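Local coordinates for Slr0280 protein (Synechocystis sp., PDB 5H3K), which is of unknown function but contains a phosphodiester glycosidase (NAGPA-type) domain and so may act on a sugar phosphodiester, at residues Y402-Y407 with A413-A418; G509-N514 with E560-L565; A314-A319 with R330-A335. One frame throughout, in Å; residues are numbered along the deposited sequence.

None of the three contacts lies in a deep core: contacts 1 and 2 are partly buried, and contact 3 is at the surface. No two share a helix or strand. Contact 1 joins neighbouring parallel strands and is rich in hydrogen bonds; contact 2 sets an edge strand beside a helix by van der Waals contact, without a hydrogen bond; contact 3 links a loop to the end of a short helix through a water and a proline. Contacts 1 and 3 meet where Ala-418 O packs on Ala-319 CB at 4.2 Å, though their centres are about 20 Å apart. Contact 2 stands by itself, its centre about 31 and 30 Å from those of contacts 1 and 3.

Contact 1 (Y402-Y407 with A413-A418); sequences YLNSGY and ARYTPA
Tyr-402 and Leu-403 pair with Ala-413 and Arg-414 as parallel neighbours in a mixed sheet, where strand 397-403 runs beside strand 411-415. The backbone bonding is the parallel pattern in miniature: Arg-414 reaches both residues flanking Leu-403, giving its N-H to Tyr-402 O and taking one from Asn-404 N at Arg-414 O (2.9 Å, 171°).

Side-chain polar bonds carry the pairing beyond the strand ends. Asn-404, in a left-handed backbone conformation, holds CG anti to its carbonyl carbon (chi1 -69°), which brings its amide across Thr-416 at about a right angle. Asn-404 OD1 uses an in-plane lone pair to accept Thr-416 N at 2.9 Å, while Asn-404 ND2 donates to Thr-416 OG1 at 3.0 Å, almost within the amide plane. Asn-404 ND2 also binds Trp-360 O, which probably fixes the amide against flipping. With an alanine here, Thr-416 N would probably lose its acceptor, and Thr-416 OG1 and Trp-360 O a donor.

Van der Waals contacts lie on both faces of the sheet. On one, Tyr-402 CB meets Ala-413 CB at 3.8 Å; on the other, Leu-403 CD1 lies 4.0 Å from Thr-416 CG2 and a similar distance from the guanidinium of Arg-414, whose NE forms a salt bridge with Glu-388.

The Tyr-415 ring, stacked on Tyr-423 and edge-to-face with Trp-419, reaches the turn after strand 397-403. There Tyr-415 OH, also bonded to Arg-466, donates to Ser-405 O at 2.8 Å, in the carbonyl plane.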
# COMPACT_ATOMS: atom_id res chain seq x y z
N TYR A 402 15.33 -14.62 -17.59
CA TYR A 402 14.04 -14.01 -17.25
C TYR A 402 13.12 -15.09 -16.71
O TYR A 402 13.01 -16.18 -17.28
CB TYR A 402 13.43 -13.34 -18.49
CG TYR A 402 14.41 -12.38 -19.12
CD1 TYR A 402 14.58 -11.09 -18.63
CD2 TYR A 402 15.21 -12.79 -20.18
CE1 TYR A 402 15.49 -10.22 -19.19
CE2 TYR A 402 16.14 -11.93 -20.76
CZ TYR A 402 16.27 -10.65 -20.25
OH TYR A 402 17.20 -9.80 -20.82
N LEU A 403 12.46 -14.79 -15.60
CA LEU A 403 11.57 -15.76 -14.97
C LEU A 403 10.28 -15.06 -14.62
O LEU A 403 10.31 -14.03 -13.94
CB LEU A 403 12.23 -16.30 -13.69
CG LEU A 403 11.37 -17.18 -12.77
CD1 LEU A 403 10.96 -18.45 -13.51
CD2 LEU A 403 12.15 -17.52 -11.48
N ASN A 404 9.16 -15.60 -15.09
CA ASN A 404 7.85 -15.06 -14.74
C ASN A 404 7.79 -13.54 -14.83
O ASN A 404 7.36 -12.87 -13.89
CB ASN A 404 7.45 -15.52 -13.33
CG ASN A 404 7.16 -17.02 -13.28
OD1 ASN A 404 6.85 -17.62 -14.30
ND2 ASN A 404 7.28 -17.62 -12.10
N SER A 405 8.22 -12.99 -15.96
CA SER A 405 8.36 -11.54 -16.08
C SER A 405 7.63 -10.94 -17.28
O SER A 405 7.57 -11.54 -18.36
CB SER A 405 9.85 -11.15 -16.13
OG SER A 405 10.03 -9.74 -16.22
N GLY A 406 7.09 -9.74 -17.08
CA GLY A 406 6.55 -8.96 -18.18
C GLY A 406 7.62 -8.24 -18.97
O GLY A 406 7.33 -7.56 -19.97
N TYR A 407 8.88 -8.37 -18.53
CA TYR A 407 9.97 -7.67 -19.20
C TYR A 407 10.52 -8.45 -20.41
O TYR A 407 11.00 -9.58 -20.29
CB TYR A 407 11.09 -7.36 -18.19
CG TYR A 407 12.23 -6.55 -18.77
CD1 TYR A 407 12.03 -5.27 -19.27
CD2 TYR A 407 13.51 -7.07 -18.79
CE1 TYR A 407 13.08 -4.52 -19.80
CE2 TYR A 407 14.58 -6.32 -19.30
CZ TYR A 407 14.35 -5.06 -19.81
OH TYR A 407 15.41 -4.33 -20.32
N ALA A 413 13.61 -17.22 -21.54
CA ALA A 413 12.72 -16.93 -20.41
C ALA A 413 12.01 -18.20 -19.96
O ALA A 413 11.89 -19.17 -20.72
CB ALA A 413 11.70 -15.86 -20.78
N ARG A 414 11.55 -18.21 -18.72
CA ARG A 414 10.87 -19.38 -18.20
C ARG A 414 9.59 -18.89 -17.52
O ARG A 414 9.57 -17.81 -16.92
CB ARG A 414 11.79 -20.11 -17.21
CG ARG A 414 11.53 -21.58 -17.06
CD ARG A 414 12.69 -22.26 -16.30
NE ARG A 414 12.74 -21.90 -14.88
CZ ARG A 414 12.08 -22.55 -13.93
NH1 ARG A 414 11.29 -23.58 -14.24
NH2 ARG A 414 12.20 -22.17 -12.67
N TYR A 415 8.52 -19.67 -17.64
CA TYR A 415 7.24 -19.35 -17.02
C TYR A 415 6.73 -20.58 -16.28
O TYR A 415 6.54 -21.64 -16.88
CB TYR A 415 6.24 -18.89 -18.07
CG TYR A 415 6.56 -17.52 -18.62
CD1 TYR A 415 6.16 -16.37 -17.93
CD2 TYR A 415 7.28 -17.36 -19.80
CE1 TYR A 415 6.46 -15.10 -18.42
CE2 TYR A 415 7.59 -16.09 -20.30
CZ TYR A 415 7.17 -14.96 -19.60
OH TYR A 415 7.48 -13.71 -20.09
N THR A 416 6.51 -20.42 -14.98
CA THR A 416 6.10 -21.52 -14.11
C THR A 416 4.64 -21.32 -13.73
O THR A 416 4.04 -20.30 -14.11
CB THR A 416 6.99 -21.61 -12.87
OG1 THR A 416 6.65 -20.56 -11.94
CG2 THR A 416 8.46 -21.51 -13.25
N PRO A 417 4.03 -22.28 -13.02
CA PRO A 417 2.65 -22.06 -12.60
C PRO A 417 2.42 -20.81 -11.74
O PRO A 417 1.29 -20.35 -11.68
CB PRO A 417 2.33 -23.32 -11.79
CG PRO A 417 3.14 -24.38 -12.46
CD PRO A 417 4.43 -23.69 -12.85
N ALA A 418 3.46 -20.29 -11.09
CA ALA A 418 3.33 -19.01 -10.38
C ALA A 418 2.85 -17.86 -11.28
O ALA A 418 2.20 -16.92 -10.81
CB ALA A 418 4.63 -18.63 -9.67

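Contact 2 (G509-N514 with E560-L565); sequences GRMVLN and EFAQIL
Met-511 spans the contact almost alone, laying its thioether against Ala-562 and Gln-563 of helix 558-567. It belongs to strand 510-511, the outermost strand at one end of an eight-stranded antiparallel sheet, and the helix packs on that sheet; both segments belong to the phosphodiester glycosidase family region.

The close part is the end of the methionine. Met-511 CE rests 3.7 Å from Ala-562 O and 3.9 Å from Gln-563 CG, so the methyl touches both the helix backbone and the base of a side chain. Met-511 SD lies farther back, 4.1 Å from Ala-562 CB. Bends at chi2 (-67°) and chi3 (-136°) fold the chain so that sulfur and methyl both meet the alanine. The small Ala-562 is consistent with the close approach here, Met-511 CA to Ala-562 CA 7.2 Å. Behind this touch the helix is held by buried apolar residues: Phe-561 and Leu-565 pack on Leu-505, Ala-533 and Val-545 of the sheet, with Leu-565 CD1 also over one face of the Phe-561 ring, offset toward the rim.

The other side is looser. Leu-513 points its CB at the helix but comes no nearer than 5.5 Å, from Leu-513 CB to Ala-562 CB; its side chain packs instead on Leu-505 and Pro-503. Gln-563 is partly exposed, at the edge of the contact.

No hydrogen bond joins the two segments. The thioether and its neighbours adhere by dispersion and shape, a chemistry that would probably set few constraints on the direction of approach.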
# COMPACT_ATOMS: atom_id res chain seq x y z
N GLY A 509 24.26 3.36 5.45
CA GLY A 509 24.36 4.77 5.81
C GLY A 509 24.80 5.69 4.69
O GLY A 509 24.74 6.91 4.85
N ARG A 510 25.25 5.14 3.57
CA ARG A 510 25.71 6.03 2.50
C ARG A 510 24.76 6.16 1.30
O ARG A 510 24.00 5.24 0.97
CB ARG A 510 27.16 5.73 2.08
CG ARG A 510 27.41 4.40 1.41
CD ARG A 510 28.81 4.37 0.75
NE ARG A 510 28.88 5.25 -0.41
CZ ARG A 510 28.84 4.83 -1.68
NH1 ARG A 510 28.75 3.53 -1.95
NH2 ARG A 510 28.90 5.72 -2.67
N MET A 511 24.81 7.33 0.67
CA MET A 511 23.96 7.62 -0.47
C MET A 511 24.54 6.89 -1.66
O MET A 511 25.70 7.11 -2.02
CB MET A 511 23.94 9.12 -0.74
CG MET A 511 23.45 9.92 0.44
SD MET A 511 21.70 9.62 0.77
CE MET A 511 21.15 11.32 1.06
N VAL A 512 23.75 6.01 -2.27
CA VAL A 512 24.28 5.16 -3.34
C VAL A 512 23.46 5.23 -4.62
O VAL A 512 23.67 4.42 -5.52
CB VAL A 512 24.41 3.68 -2.90
CG1 VAL A 512 25.43 3.53 -1.78
CG2 VAL A 512 23.05 3.12 -2.47
N LEU A 513 22.56 6.21 -4.71
CA LEU A 513 21.74 6.38 -5.91
C LEU A 513 22.54 6.35 -7.20
O LEU A 513 23.48 7.13 -7.40
CB LEU A 513 20.93 7.69 -5.83
CG LEU A 513 20.12 8.11 -7.05
CD1 LEU A 513 19.04 7.09 -7.34
CD2 LEU A 513 19.49 9.49 -6.84
N ASN A 514 22.19 5.41 -8.07
CA ASN A 514 22.76 5.32 -9.41
C ASN A 514 21.67 4.84 -10.33
O ASN A 514 21.62 3.66 -10.68
CB ASN A 514 23.95 4.37 -9.45
CG ASN A 514 24.56 4.27 -10.85
OD1 ASN A 514 24.10 4.92 -11.80
ND2 ASN A 514 25.60 3.45 -11.00
N GLU A 560 16.24 14.04 -3.64
CA GLU A 560 15.51 14.60 -2.51
C GLU A 560 14.90 13.52 -1.64
O GLU A 560 14.95 13.61 -0.41
CB GLU A 560 14.44 15.58 -3.00
CG GLU A 560 15.04 16.89 -3.52
CD GLU A 560 14.05 17.77 -4.27
OE1 GLU A 560 13.05 17.23 -4.80
OE2 GLU A 560 14.30 19.01 -4.35
N PHE A 561 14.32 12.49 -2.27
CA PHE A 561 13.72 11.40 -1.52
C PHE A 561 14.79 10.67 -0.70
O PHE A 561 14.55 10.32 0.45
CB PHE A 561 12.96 10.44 -2.45
CG PHE A 561 12.07 9.46 -1.73
CD1 PHE A 561 11.27 9.86 -0.66
CD2 PHE A 561 12.02 8.12 -2.13
CE1 PHE A 561 10.44 8.95 0.01
CE2 PHE A 561 11.19 7.21 -1.48
CZ PHE A 561 10.40 7.62 -0.40
N ALA A 562 15.97 10.46 -1.28
CA ALA A 562 17.09 9.87 -0.54
C ALA A 562 17.46 10.71 0.68
O ALA A 562 17.73 10.18 1.76
CB ALA A 562 18.29 9.69 -1.44
N GLN A 563 17.45 12.03 0.52
CA GLN A 563 17.72 12.92 1.64
C GLN A 563 16.63 12.83 2.69
O GLN A 563 16.91 12.83 3.89
CB GLN A 563 17.91 14.36 1.15
CG GLN A 563 19.12 14.53 0.23
CD GLN A 563 19.27 15.94 -0.31
OE1 GLN A 563 18.32 16.72 -0.34
NE2 GLN A 563 20.48 16.28 -0.74
N ILE A 564 15.38 12.74 2.24
CA ILE A 564 14.26 12.56 3.17
C ILE A 564 14.44 11.30 4.02
O ILE A 564 14.28 11.34 5.24
CB ILE A 564 12.90 12.52 2.42
CG1 ILE A 564 12.51 13.93 1.93
CG2 ILE A 564 11.80 11.94 3.31
CD1 ILE A 564 11.40 13.97 0.88
N LEU A 565 14.81 10.20 3.37
CA LEU A 565 14.97 8.92 4.05
C LEU A 565 16.16 8.94 5.01
O LEU A 565 16.09 8.37 6.09
CB LEU A 565 15.13 7.78 3.03
CG LEU A 565 13.87 7.52 2.19
CD1 LEU A 565 14.21 6.73 0.94
CD2 LEU A 565 12.79 6.82 3.00

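Contact 3 (A314-A319 with R330-A335)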
# COMPACT_ATOMS: atom_id res chain seq x y z
N ALA A 314 -1.82 -8.46 -6.52
CA ALA A 314 -3.20 -8.02 -6.78
C ALA A 314 -4.12 -9.21 -7.00
O ALA A 314 -5.24 -9.28 -6.47
CB ALA A 314 -3.24 -7.11 -7.99
N ASN A 315 -3.66 -10.13 -7.84
CA ASN A 315 -4.29 -11.44 -7.94
C ASN A 315 -3.50 -12.43 -7.08
O ASN A 315 -2.34 -12.74 -7.38
CB ASN A 315 -4.36 -11.88 -9.41
CG ASN A 315 -5.22 -13.13 -9.60
OD1 ASN A 315 -5.03 -14.14 -8.92
ND2 ASN A 315 -6.16 -13.06 -10.54
N PRO A 316 -4.11 -12.91 -5.99
CA PRO A 316 -3.36 -13.63 -4.96
C PRO A 316 -2.68 -14.90 -5.47
O PRO A 316 -1.76 -15.37 -4.82
CB PRO A 316 -4.44 -13.97 -3.92
CG PRO A 316 -5.52 -12.96 -4.16
CD PRO A 316 -5.53 -12.76 -5.64
N THR A 317 -3.12 -15.44 -6.60
CA THR A 317 -2.55 -16.69 -7.10
C THR A 317 -2.05 -16.65 -8.55
O THR A 317 -1.76 -17.69 -9.13
CB THR A 317 -3.55 -17.88 -6.94
OG1 THR A 317 -4.67 -17.67 -7.79
CG2 THR A 317 -4.02 -17.99 -5.50
N MET A 318 -1.97 -15.47 -9.15
CA MET A 318 -1.26 -15.37 -10.42
C MET A 318 -0.55 -14.03 -10.59
O MET A 318 -0.78 -13.08 -9.82
CB MET A 318 -2.17 -15.69 -11.62
CG MET A 318 -3.15 -14.62 -12.01
SD MET A 318 -4.05 -15.07 -13.52
CE MET A 318 -5.12 -13.66 -13.72
N ALA A 319 0.32 -13.97 -11.60
CA ALA A 319 1.16 -12.79 -11.83
C ALA A 319 0.42 -11.62 -12.48
O ALA A 319 0.77 -10.46 -12.24
CB ALA A 319 2.37 -13.16 -12.67
N ARG A 330 -7.12 -4.97 2.31
CA ARG A 330 -8.35 -5.49 2.89
C ARG A 330 -8.56 -6.96 2.54
O ARG A 330 -8.80 -7.79 3.43
CB ARG A 330 -9.56 -4.66 2.45
CG ARG A 330 -9.61 -3.26 3.03
CD ARG A 330 -10.54 -2.37 2.23
NE ARG A 330 -10.57 -1.01 2.75
CZ ARG A 330 -11.12 0.03 2.13
NH1 ARG A 330 -11.67 -0.13 0.93
NH2 ARG A 330 -11.10 1.22 2.70
N ASP A 331 -8.51 -7.29 1.25
CA ASP A 331 -8.86 -8.63 0.81
C ASP A 331 -7.88 -9.71 1.28
O ASP A 331 -8.27 -10.85 1.53
CB ASP A 331 -9.06 -8.68 -0.72
CG ASP A 331 -10.28 -7.85 -1.20
OD1 ASP A 331 -10.96 -7.19 -0.37
OD2 ASP A 331 -10.54 -7.85 -2.42
N GLN A 332 -6.61 -9.35 1.46
CA GLN A 332 -5.62 -10.33 1.90
C GLN A 332 -5.25 -10.15 3.37
O GLN A 332 -4.28 -10.74 3.86
CB GLN A 332 -4.38 -10.31 0.98
CG GLN A 332 -4.77 -10.61 -0.49
CD GLN A 332 -3.59 -10.77 -1.43
OE1 GLN A 332 -2.67 -11.56 -1.19
NE2 GLN A 332 -3.62 -10.02 -2.53
N ARG A 333 -6.04 -9.33 4.07
CA ARG A 333 -6.00 -9.19 5.53
C ARG A 333 -4.66 -8.75 6.11
O ARG A 333 -4.22 -9.27 7.15
CB ARG A 333 -6.45 -10.48 6.21
CG ARG A 333 -7.69 -11.09 5.57
CD ARG A 333 -8.94 -10.78 6.35
NE ARG A 333 -8.96 -11.50 7.62
CZ ARG A 333 -10.02 -11.59 8.41
NH1 ARG A 333 -11.15 -11.01 8.07
NH2 ARG A 333 -9.94 -12.27 9.55
N ALA A 334 -4.01 -7.80 5.44
CA ALA A 334 -2.75 -7.25 5.92
C ALA A 334 -3.03 -6.15 6.94
O ALA A 334 -3.89 -5.29 6.73
CB ALA A 334 -1.91 -6.69 4.77
N ALA A 335 -2.29 -6.17 8.05
CA ALA A 335 -2.41 -5.10 9.03
C ALA A 335 -1.84 -3.79 8.49
O ALA A 335 -2.36 -2.72 8.79
CB ALA A 335 -1.70 -5.49 10.33
O HOH W 1 -5.87 -8.58 -3.79
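Gln-332 NE2 is gripped by two polar partners, a water and Met-313 O, while Pro-316 touches it from the loop. The water accepts from Gln-332 NE2 at 3.0 Å and donates to Ala-314 O at 2.8 Å, so one amide group serves two successive carbonyls, at the last residue of strand 307-313 and the first after it, the former directly and the latter through the water.

Gln-332 is the first residue to leave helical geometry after helix 325-331, which ends in a Schellman motif with Arg-333 as its C-prime residue. Gln-332 CG stands anti to its carbonyl carbon (chi1 -58°), and the chain runs extended from there, delivering the amide to the loop. The proline ring meets this amide obliquely: Pro-316 CG is 3.9 Å from Gln-332 NE2, and Pro-316 CB is 4.0 Å from Gln-332 OE1. These are van der Waals contacts, with no hydrogen bond made directly between the segments.

The loop has its own scaffold. Residues 315-318 form a type I beta turn, overlaid by an Asx turn in which Asn-315 OD1 accepts Thr-317 N at 3.3 Å, in the carbonyl plane and on a lone pair. Arg-361 NH2 binds Asn-315 O from outside, and Ala-314 is tied by its backbone to Ser-602.

The contact thus joins a helix end to a surface loop with one side chain. Because its amide nitrogen is engaged by both Met-313 O and the water, its orientation is probably well defined, whereas the part of the link that reaches Ala-314 depends on a solvent molecule.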